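Local coordinates for F5/8 type C domain protein (Bacteroides ovatus, PDB 4ZRX) that is a putative alpha-L-fucosidase, probably releasing fucose from glycans, and carries a C-terminal F5/8 type C domain likely to bind carbohydrate, at residues G493-L498 with K555-F560; S499-A504 with Q548-S553; F516-F521 with G536-I541. All blocks are in the same frame, centred on the assembly; numbering follows the deposited sequence.

All three contacts lie in the F5/8 type C domain, a beta sandwich. Of the strands involved, 495-503 comes first, and it serves two of them: its beginning pairs with 555-560 in interaction 1, and its continuation pairs with 548-553 in interaction 2. Interaction 1 closes the outermost loop, interaction 2 a shorter one within it, and interaction 3, joining strand 517-523 to the loop 536-541, the innermost; none cross. Interactions 1 and 2 build one sheet and touch where Leu498 O meets the Phe552 ring. Interaction 3 belongs to the facing five-stranded sheet, and its Phe538 and Ser539 reach Tyr503 and Gln548 of interaction 2.

Interaction 1: residues G493-L498 with K555-F560; sequences GKTVTL and KVQARF
Val496 pairs with Ala558 and Leu498 with Val556 in the antiparallel sheet that forms one layer of the F5/8 type C beta sandwich. Both are hydrogen-bonded pairs, and their side chains share the face turned to the core. Val496 N to Ala558 O (2.9 Å) and Leu498 N to Val556 O (2.8 Å) are almost straight at the hydrogen, yet they meet their acceptors differently: the first donor lies nearly along the C=O axis, the second is tilted 31° from the carbonyl plane. On the core face, Leu498 turns CD1 over the small CB of Ala558 (4.3 Å), while Val582 and Val584 touch Leu498 and Val522 of the facing sheet packs against Val556 and Ala558. Thr497 and Gln557, a non-hydrogen-bonded pair, send their side chains to the other face. There the extended chain of Gln557 crosses obliquely over Thr495, whose methyl CG2 lies 3.5 Å from Gln557 NE2; this methyl stands opposite the backbone N of its own residue (chi1 of Thr495 -63°), which turns it to the amide. Thr497 CG2 likewise meets the CB of Lys555. At the end of the pairing the chain turns a corner, and Arg559 bends at chi2 (63°) to lay its guanidinium flat along the backbone of Gly493 and Lys494. Asp491 holds NE in a salt bridge and also accepts a hydrogen bond from Gly493 N, so one carboxylate ties both corners together. A methionine in place of Arg559 would probably leave the Asp491 carboxylate without its charged mate and the Gly493 turn without its flat cover. The guanidinium presents a face, not an edge, to Gly493 O, which sits over its centre, 3.6 Å from Arg559 CZ.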
loop_
_atom_site.group_PDB
_atom_site.type_symbol
_atom_site.label_atom_id
_atom_site.label_comp_id
_atom_site.label_asym_id
_atom_site.label_seq_id
_atom_site.Cartn_x
_atom_site.Cartn_y
_atom_site.Cartn_z
ATOM N N GLY A 493 27.419 -13.334 23.178
ATOM C CA GLY A 493 26.385 -13.944 24.022
ATOM C C GLY A 493 26.682 -15.386 24.392
ATOM O O GLY A 493 26.110 -15.897 25.358
ATOM N N LYS A 494 27.542 -16.053 23.613
ATOM C CA LYS A 494 28.105 -17.358 23.994
ATOM C C LYS A 494 29.432 -17.549 23.281
ATOM O O LYS A 494 29.766 -16.789 22.365
ATOM C CB LYS A 494 27.156 -18.517 23.644
ATOM C CG LYS A 494 26.650 -18.507 22.175
ATOM C CD LYS A 494 25.907 -19.794 21.827
ATOM C CE LYS A 494 25.860 -19.986 20.331
ATOM N NZ LYS A 494 24.673 -20.734 19.878
ATOM N N THR A 495 30.179 -18.574 23.705
ATOM C CA THR A 495 31.389 -18.997 23.010
ATOM C C THR A 495 31.059 -19.635 21.671
ATOM O O THR A 495 30.292 -20.602 21.614
ATOM C CB THR A 495 32.152 -20.065 23.844
ATOM O OG1 THR A 495 32.565 -19.476 25.069
ATOM C CG2 THR A 495 33.364 -20.601 23.074
ATOM N N VAL A 496 31.639 -19.106 20.599
ATOM C CA VAL A 496 31.506 -19.723 19.283
ATOM C C VAL A 496 32.847 -19.866 18.592
ATOM O O VAL A 496 33.838 -19.268 19.009
ATOM C CB VAL A 496 30.563 -18.895 18.370
ATOM C CG1 VAL A 496 29.145 -18.972 18.931
ATOM C CG2 VAL A 496 31.059 -17.419 18.204
ATOM N N THR A 497 32.844 -20.643 17.515
ATOM C CA THR A 497 33.970 -20.698 16.616
ATOM C C THR A 497 33.585 -20.015 15.320
ATOM O O THR A 497 32.595 -20.390 14.680
ATOM C CB THR A 497 34.386 -22.119 16.396
ATOM O OG1 THR A 497 34.650 -22.699 17.680
ATOM C CG2 THR A 497 35.647 -22.196 15.538
ATOM N N LEU A 498 34.391 -19.028 14.935
ATOM C CA LEU A 498 34.140 -18.199 13.750
ATOM C C LEU A 498 34.976 -18.604 12.520
ATOM O O LEU A 498 36.156 -18.899 12.653
ATOM C CB LEU A 498 34.441 -16.746 14.077
ATOM C CG LEU A 498 33.725 -16.111 15.271
ATOM C CD1 LEU A 498 34.088 -14.647 15.303
ATOM C CD2 LEU A 498 32.219 -16.318 15.252
ATOM N N LYS A 555 40.205 -21.318 12.155
ATOM C CA LYS A 555 39.002 -21.249 12.971
ATOM C C LYS A 555 39.333 -20.423 14.216
ATOM O O LYS A 555 40.375 -20.606 14.823
ATOM C CB LYS A 555 38.542 -22.656 13.313
ATOM C CG LYS A 555 38.227 -23.506 12.040
ATOM C CD LYS A 555 37.647 -24.881 12.368
ATOM C CE LYS A 555 38.546 -25.652 13.299
ATOM N NZ LYS A 555 38.120 -27.070 13.350
ATOM N N VAL A 556 38.474 -19.470 14.565
ATOM C CA VAL A 556 38.783 -18.496 15.605
ATOM C C VAL A 556 37.750 -18.625 16.734
ATOM O O VAL A 556 36.562 -18.357 16.524
ATOM C CB VAL A 556 38.744 -17.087 14.995
ATOM C CG1 VAL A 556 38.806 -15.977 16.059
ATOM C CG2 VAL A 556 39.844 -16.914 13.987
ATOM N N GLN A 557 38.188 -19.021 17.923
ATOM C CA GLN A 557 37.276 -19.125 19.050
ATOM C C GLN A 557 37.063 -17.723 19.646
ATOM O O GLN A 557 38.012 -16.925 19.763
ATOM C CB GLN A 557 37.780 -20.119 20.081
ATOM C CG GLN A 557 36.639 -20.758 20.891
ATOM C CD GLN A 557 37.128 -21.919 21.763
ATOM O OE1 GLN A 557 38.049 -22.634 21.386
ATOM N NE2 GLN A 557 36.508 -22.110 22.920
ATOM N N ALA A 558 35.809 -17.404 19.977
ATOM C CA ALA A 558 35.504 -16.084 20.491
ATOM C C ALA A 558 34.196 -16.021 21.293
ATOM O O ALA A 558 33.242 -16.767 21.038
ATOM C CB ALA A 558 35.480 -15.056 19.357
ATOM N N ARG A 559 34.216 -15.153 22.295
ATOM C CA ARG A 559 33.031 -14.743 23.048
ATOM C C ARG A 559 32.766 -13.277 22.766
ATOM O O ARG A 559 31.603 -12.884 22.593
ATOM C CB ARG A 559 33.238 -14.977 24.546
ATOM C CG ARG A 559 32.189 -14.355 25.503
ATOM C CD ARG A 559 30.832 -14.930 25.273
ATOM N NE ARG A 559 29.796 -14.179 25.981
ATOM C CZ ARG A 559 29.088 -14.625 27.015
ATOM N NH1 ARG A 559 29.256 -15.853 27.514
ATOM N NH2 ARG A 559 28.164 -13.829 27.543
ATOM N N PHE A 560 33.836 -12.475 22.767
ATOM C CA PHE A 560 33.779 -11.044 22.493
ATOM C C PHE A 560 34.550 -10.782 21.212
ATOM O O PHE A 560 35.507 -11.478 20.924
ATOM C CB PHE A 560 34.409 -10.210 23.626
ATOM C CG PHE A 560 33.727 -10.374 24.982
ATOM C CD1 PHE A 560 34.025 -11.472 25.800
ATOM C CD2 PHE A 560 32.851 -9.399 25.469
ATOM C CE1 PHE A 560 33.409 -11.629 27.074
ATOM C CE2 PHE A 560 32.245 -9.539 26.750
ATOM C CZ PHE A 560 32.528 -10.659 27.544
#

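Interaction 2: residues S499-A504 with Q548-S553; sequences SSFTYA and QTVAFS
The antiparallel pairing of strand 495-503 with strand 548-552 carries one sheet of the beta sandwich onward, joining Phe501 to Val550 and Tyr503 to Gln548 as hydrogen-bonded pairs. The grip is uneven. Val550 N points nearly straight down the carbonyl of Phe501 (N to O 2.7 Å), whereas the return bond from Phe501 N to Val550 O is longer and bent to 140° at the hydrogen. On the core side the Phe501 and Phe552 side chains run at about a right angle to each other. Phe552 brings its far end, CE1 and CZ, to the rim of the Phe501 ring, with Phe552 CZ 3.8 Å from Phe501 CD1. Phe501 has CG wedged between its backbone N and carbonyl carbon (chi1 86°), which swings the ring toward strand 548-552, so that Phe501 CE1 comes to 3.6 Å from Val550 CB; the two side chains lie alongside each other, and Phe520 of the facing sheet stacks on Phe501. Phe552 also spreads a face over the neighbouring backbone: Ser500 CA stands 3.9 Å from the centroid of the Phe552 ring, 17° off the normal, a CH-pi contact. On the other face, Thr502 OG1 and Thr549 OG1 are hydrogen-bonded at 2.6 Å. The methyl of Thr549 leans on Ser500 OG. Where the pairing ends, Ser499 O accepts from Phe552 N at 3.0 Å, and a water donates to that same oxygen and to Phe552 O, bridging the strands beside the corner. Tyr503 and Gln548 carry their polar ends elsewhere, to Ala515 N and Ser539 O. Phe501, Tyr503 and Val550 on the core face, with the small Ser500, Thr502, Thr549 and Ala551 on the other, fit a layer of the jelly-roll beta sandwich of F5/8 type C domains.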
loop_
_atom_site.group_PDB
_atom_site.type_symbol
_atom_site.label_atom_id
_atom_site.label_comp_id
_atom_site.label_asym_id
_atom_site.label_seq_id
_atom_site.Cartn_x
_atom_site.Cartn_y
_atom_site.Cartn_z
ATOM N N SER A 499 34.366 -18.626 11.330
ATOM C CA SER A 499 35.119 -18.724 10.061
ATOM C C SER A 499 35.376 -17.354 9.391
ATOM O O SER A 499 36.161 -17.237 8.460
ATOM C CB SER A 499 34.405 -19.673 9.081
ATOM O OG SER A 499 33.055 -19.276 8.870
ATOM N N SER A 500 34.674 -16.317 9.826
ATOM C CA SER A 500 34.799 -14.997 9.190
ATOM C C SER A 500 34.038 -13.979 10.010
ATOM O O SER A 500 33.196 -14.363 10.860
ATOM C CB SER A 500 34.223 -15.005 7.757
ATOM O OG SER A 500 32.789 -15.142 7.765
ATOM N N PHE A 501 34.356 -12.698 9.777
ATOM C CA PHE A 501 33.470 -11.599 10.112
ATOM C C PHE A 501 33.236 -10.816 8.829
ATOM O O PHE A 501 34.002 -10.902 7.862
ATOM C CB PHE A 501 33.972 -10.688 11.245
ATOM C CG PHE A 501 34.906 -9.568 10.813
ATOM C CD1 PHE A 501 36.245 -9.821 10.548
ATOM C CD2 PHE A 501 34.463 -8.283 10.704
ATOM C CE1 PHE A 501 37.112 -8.826 10.176
ATOM C CE2 PHE A 501 35.350 -7.260 10.320
ATOM C CZ PHE A 501 36.686 -7.562 10.066
ATOM N N THR A 502 32.148 -10.068 8.828
ATOM C CA THR A 502 31.800 -9.239 7.686
ATOM C C THR A 502 31.570 -7.816 8.182
ATOM O O THR A 502 31.036 -7.593 9.311
ATOM C CB THR A 502 30.541 -9.793 7.066
ATOM O OG1 THR A 502 30.875 -11.057 6.481
ATOM C CG2 THR A 502 29.954 -8.864 5.992
ATOM N N TYR A 503 32.041 -6.864 7.398
ATOM C CA TYR A 503 31.703 -5.468 7.644
ATOM C C TYR A 503 30.762 -5.064 6.508
ATOM O O TYR A 503 31.140 -5.208 5.328
ATOM C CB TYR A 503 32.967 -4.616 7.638
ATOM C CG TYR A 503 32.660 -3.106 7.623
ATOM C CD1 TYR A 503 31.760 -2.532 8.543
ATOM C CD2 TYR A 503 33.295 -2.265 6.724
ATOM C CE1 TYR A 503 31.486 -1.139 8.534
ATOM C CE2 TYR A 503 33.083 -0.887 6.737
ATOM C CZ TYR A 503 32.184 -0.332 7.639
ATOM O OH TYR A 503 31.982 1.027 7.581
ATOM N N ALA A 504 29.565 -4.567 6.857
ATOM C CA ALA A 504 28.525 -4.199 5.873
ATOM C C ALA A 504 28.084 -2.790 6.194
ATOM O O ALA A 504 27.194 -2.603 7.005
ATOM C CB ALA A 504 27.327 -5.143 5.953
ATOM N N GLN A 548 31.725 -6.805 3.009
ATOM C CA GLN A 548 33.005 -7.494 2.795
ATOM C C GLN A 548 33.172 -8.483 3.887
ATOM O O GLN A 548 33.227 -8.090 5.039
ATOM C CB GLN A 548 34.189 -6.541 2.808
ATOM C CG GLN A 548 34.105 -5.530 1.695
ATOM C CD GLN A 548 35.452 -4.859 1.382
ATOM O OE1 GLN A 548 36.476 -5.167 1.975
ATOM N NE2 GLN A 548 35.442 -3.987 0.413
ATOM N N THR A 549 33.255 -9.743 3.483
ATOM C CA THR A 549 33.453 -10.862 4.396
ATOM C C THR A 549 34.944 -11.167 4.457
ATOM O O THR A 549 35.595 -11.290 3.421
ATOM C CB THR A 549 32.590 -12.065 3.916
ATOM O OG1 THR A 549 31.189 -11.725 4.019
ATOM C CG2 THR A 549 32.894 -13.324 4.746
ATOM N N VAL A 550 35.504 -11.146 5.667
ATOM C CA VAL A 550 36.950 -11.424 5.882
ATOM C C VAL A 550 37.036 -12.845 6.337
ATOM O O VAL A 550 36.613 -13.148 7.453
ATOM C CB VAL A 550 37.519 -10.481 6.956
ATOM C CG1 VAL A 550 38.963 -10.830 7.292
ATOM C CG2 VAL A 550 37.371 -9.036 6.417
ATOM N N ALA A 551 37.545 -13.708 5.454
ATOM C CA ALA A 551 37.629 -15.123 5.695
ATOM C C ALA A 551 38.893 -15.290 6.551
ATOM O O ALA A 551 39.957 -14.772 6.200
ATOM C CB ALA A 551 37.745 -15.898 4.385
ATOM N N PHE A 552 38.760 -15.981 7.665
ATOM C CA PHE A 552 39.933 -16.245 8.535
ATOM C C PHE A 552 40.738 -17.426 7.996
ATOM O O PHE A 552 40.164 -18.392 7.485
ATOM C CB PHE A 552 39.460 -16.498 9.974
ATOM C CG PHE A 552 38.696 -15.327 10.590
ATOM C CD1 PHE A 552 38.975 -14.005 10.246
ATOM C CD2 PHE A 552 37.718 -15.564 11.543
ATOM C CE1 PHE A 552 38.300 -12.958 10.839
ATOM C CE2 PHE A 552 37.037 -14.518 12.122
ATOM C CZ PHE A 552 37.343 -13.206 11.766
ATOM N N SER A 553 42.063 -17.341 8.127
ATOM C CA SER A 553 42.965 -18.485 7.851
ATOM C C SER A 553 42.739 -19.691 8.760
ATOM O O SER A 553 42.934 -20.832 8.344
ATOM C CB SER A 553 44.411 -18.050 8.011
ATOM O OG SER A 553 44.685 -17.019 7.081
HETATM O O HOH W 1 37.656 -19.021 7.313
#

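Interaction 3: residues F516-F521 with G536-I541; sequences FRYQFF and GEFSNI
Tyr518 sets CG between its backbone N and carbonyl carbon (chi1 70°), swinging the ring over Gly536 and Phe538, whereas Phe516 turns CG away from its own N (chi1 176°) to lie beside Glu537. The Tyr518 ring is thus sandwiched. Phe538 stacks on one face in an offset arrangement, ring centroids 4.2 Å apart and planes at 21°, with Tyr518 CD2 over the middle of the Phe538 ring. Against the other face comes Gly536 CA, 3.8 Å from the Tyr518 centroid in a CH-pi contact. Gly536 has positive phi, and a side chain there would crowd Tyr518 O. A water in the plane of the Tyr518 ring joins Tyr518 OH to Glu537 O. Backbone bonds fix the register: Phe538 N to Phe516 O is straight and short (2.8 Å), whereas Tyr518 N approaches Gly536 O from above the carbonyl plane. Arg517 NH1 meets Glu537 OE1 at 2.7 Å in a salt bridge, on the anti lone pair and tilted out of the guanidinium plane; the bond from NH2 to the same oxygen is weak. The Arg517 and Glu537 side chains run side by side, and Phe516 CE2 sits over the centre of one guanidinium face of Arg517 while Phe516 CE1 rests 3.4 Å from Glu537 CG. Ser539 OG donates to Glu537 OE2, so the carboxylate has a partner on each oxygen and is held against turning. Phe538 O meets the Phe516 ring at its edge and also accepts from Ile541 N, closing a type II beta turn. A connecting loop bridged to a strand by a single pair, its Phe538 packed on Tyr503 and Val550 of the facing sheet, is consistent with those linking the two layers of the F5/8 type C beta sandwich.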
loop_
_atom_site.group_PDB
_atom_site.type_symbol
_atom_site.label_atom_id
_atom_site.label_comp_id
_atom_site.label_asym_id
_atom_site.label_seq_id
_atom_site.Cartn_x
_atom_site.Cartn_y
_atom_site.Cartn_z
ATOM N N PHE A 516 37.884 1.605 6.864
ATOM C CA PHE A 516 38.744 1.248 5.754
ATOM C C PHE A 516 39.934 0.383 6.242
ATOM O O PHE A 516 40.053 -0.790 5.854
ATOM C CB PHE A 516 39.220 2.505 5.039
ATOM C CG PHE A 516 40.190 2.250 3.923
ATOM C CD1 PHE A 516 39.924 1.273 2.941
ATOM C CD2 PHE A 516 41.395 2.993 3.848
ATOM C CE1 PHE A 516 40.835 1.046 1.891
ATOM C CE2 PHE A 516 42.300 2.781 2.788
ATOM C CZ PHE A 516 42.034 1.809 1.825
ATOM N N ARG A 517 40.796 0.980 7.056
ATOM C CA ARG A 517 41.903 0.224 7.680
ATOM C C ARG A 517 41.407 -0.320 9.016
ATOM O O ARG A 517 40.720 0.386 9.754
ATOM C CB ARG A 517 43.143 1.103 7.877
ATOM C CG ARG A 517 43.640 1.711 6.585
ATOM C CD ARG A 517 45.150 2.043 6.593
ATOM N NE ARG A 517 45.582 2.443 5.243
ATOM C CZ ARG A 517 45.739 1.621 4.192
ATOM N NH1 ARG A 517 45.536 0.303 4.293
ATOM N NH2 ARG A 517 46.101 2.120 3.012
ATOM N N TYR A 518 41.702 -1.578 9.322
ATOM C CA TYR A 518 41.147 -2.149 10.515
ATOM C C TYR A 518 42.050 -3.188 11.140
ATOM O O TYR A 518 42.959 -3.697 10.485
ATOM C CB TYR A 518 39.790 -2.802 10.207
ATOM C CG TYR A 518 39.932 -4.035 9.393
ATOM C CD1 TYR A 518 40.141 -5.286 10.001
ATOM C CD2 TYR A 518 39.886 -3.981 8.019
ATOM C CE1 TYR A 518 40.347 -6.452 9.230
ATOM C CE2 TYR A 518 40.076 -5.131 7.254
ATOM C CZ TYR A 518 40.295 -6.357 7.863
ATOM O OH TYR A 518 40.466 -7.484 7.085
ATOM N N GLN A 519 41.788 -3.457 12.419
ATOM C CA GLN A 519 42.333 -4.616 13.120
ATOM C C GLN A 519 41.168 -5.241 13.862
ATOM O O GLN A 519 40.333 -4.524 14.490
ATOM C CB GLN A 519 43.408 -4.176 14.101
ATOM C CG GLN A 519 44.668 -3.676 13.425
ATOM C CD GLN A 519 45.750 -3.241 14.401
ATOM O OE1 GLN A 519 46.597 -4.041 14.827
ATOM N NE2 GLN A 519 45.754 -1.964 14.736
ATOM N N PHE A 520 41.042 -6.542 13.725
ATOM C CA PHE A 520 39.954 -7.268 14.328
ATOM C C PHE A 520 40.549 -8.116 15.442
ATOM O O PHE A 520 41.647 -8.695 15.274
ATOM C CB PHE A 520 39.306 -8.145 13.298
ATOM C CG PHE A 520 38.086 -8.836 13.790
ATOM C CD1 PHE A 520 36.859 -8.151 13.861
ATOM C CD2 PHE A 520 38.127 -10.168 14.145
ATOM C CE1 PHE A 520 35.725 -8.800 14.315
ATOM C CE2 PHE A 520 37.002 -10.834 14.612
ATOM C CZ PHE A 520 35.766 -10.160 14.652
ATOM N N PHE A 521 39.864 -8.136 16.584
ATOM C CA PHE A 521 40.359 -8.803 17.786
ATOM C C PHE A 521 39.291 -9.705 18.369
ATOM O O PHE A 521 38.081 -9.429 18.245
ATOM C CB PHE A 521 40.752 -7.793 18.864
ATOM C CG PHE A 521 41.792 -6.794 18.467
ATOM C CD1 PHE A 521 41.449 -5.622 17.814
ATOM C CD2 PHE A 521 43.133 -6.985 18.810
ATOM C CE1 PHE A 521 42.406 -4.669 17.480
ATOM C CE2 PHE A 521 44.111 -6.032 18.480
ATOM C CZ PHE A 521 43.747 -4.869 17.830
ATOM N N GLY A 536 43.773 -6.248 6.882
ATOM C CA GLY A 536 43.695 -4.940 7.538
ATOM C C GLY A 536 43.175 -3.802 6.669
ATOM O O GLY A 536 43.228 -2.623 7.083
ATOM N N GLU A 537 42.687 -4.157 5.474
ATOM C CA GLU A 537 42.131 -3.180 4.554
ATOM C C GLU A 537 40.866 -3.739 3.926
ATOM O O GLU A 537 40.853 -4.866 3.391
ATOM C CB GLU A 537 43.130 -2.829 3.482
ATOM C CG GLU A 537 42.708 -1.663 2.610
ATOM C CD GLU A 537 43.749 -1.395 1.538
ATOM O OE1 GLU A 537 44.756 -0.734 1.898
ATOM O OE2 GLU A 537 43.549 -1.843 0.368
ATOM N N PHE A 538 39.790 -2.962 4.041
ATOM C CA PHE A 538 38.544 -3.287 3.336
ATOM C C PHE A 538 38.704 -2.653 1.975
ATOM O O PHE A 538 38.251 -1.519 1.730
ATOM C CB PHE A 538 37.352 -2.678 4.056
ATOM C CG PHE A 538 37.023 -3.316 5.372
ATOM C CD1 PHE A 538 36.806 -4.690 5.465
ATOM C CD2 PHE A 538 36.907 -2.533 6.519
ATOM C CE1 PHE A 538 36.479 -5.265 6.695
ATOM C CE2 PHE A 538 36.585 -3.102 7.747
ATOM C CZ PHE A 538 36.386 -4.484 7.839
ATOM N N SER A 539 39.438 -3.352 1.112
ATOM C CA SER A 539 39.914 -2.732 -0.110
ATOM C C SER A 539 38.740 -2.273 -0.974
ATOM O O SER A 539 37.750 -3.005 -1.117
ATOM C CB SER A 539 40.826 -3.663 -0.890
ATOM O OG SER A 539 42.015 -3.839 -0.123
ATOM N N ASN A 540 38.869 -1.040 -1.457
ATOM C CA ASN A 540 37.923 -0.403 -2.373
ATOM C C ASN A 540 36.546 -0.107 -1.786
ATOM O O ASN A 540 35.602 0.231 -2.526
ATOM C CB ASN A 540 37.794 -1.248 -3.650
ATOM C CG ASN A 540 37.307 -0.441 -4.845
ATOM O OD1 ASN A 540 37.751 0.695 -5.113
ATOM N ND2 ASN A 540 36.381 -1.046 -5.591
ATOM N N ILE A 541 36.416 -0.188 -0.454
ATOM C CA ILE A 541 35.076 -0.046 0.163
ATOM C C ILE A 541 34.455 1.332 -0.075
ATOM O O ILE A 541 33.246 1.454 -0.169
ATOM C CB ILE A 541 35.110 -0.385 1.649
ATOM C CG1 ILE A 541 33.688 -0.790 2.100
ATOM C CG2 ILE A 541 35.809 0.746 2.452
ATOM C CD1 ILE A 541 33.703 -1.787 3.154
HETATM O O HOH W 2 39.991 -7.194 4.487
#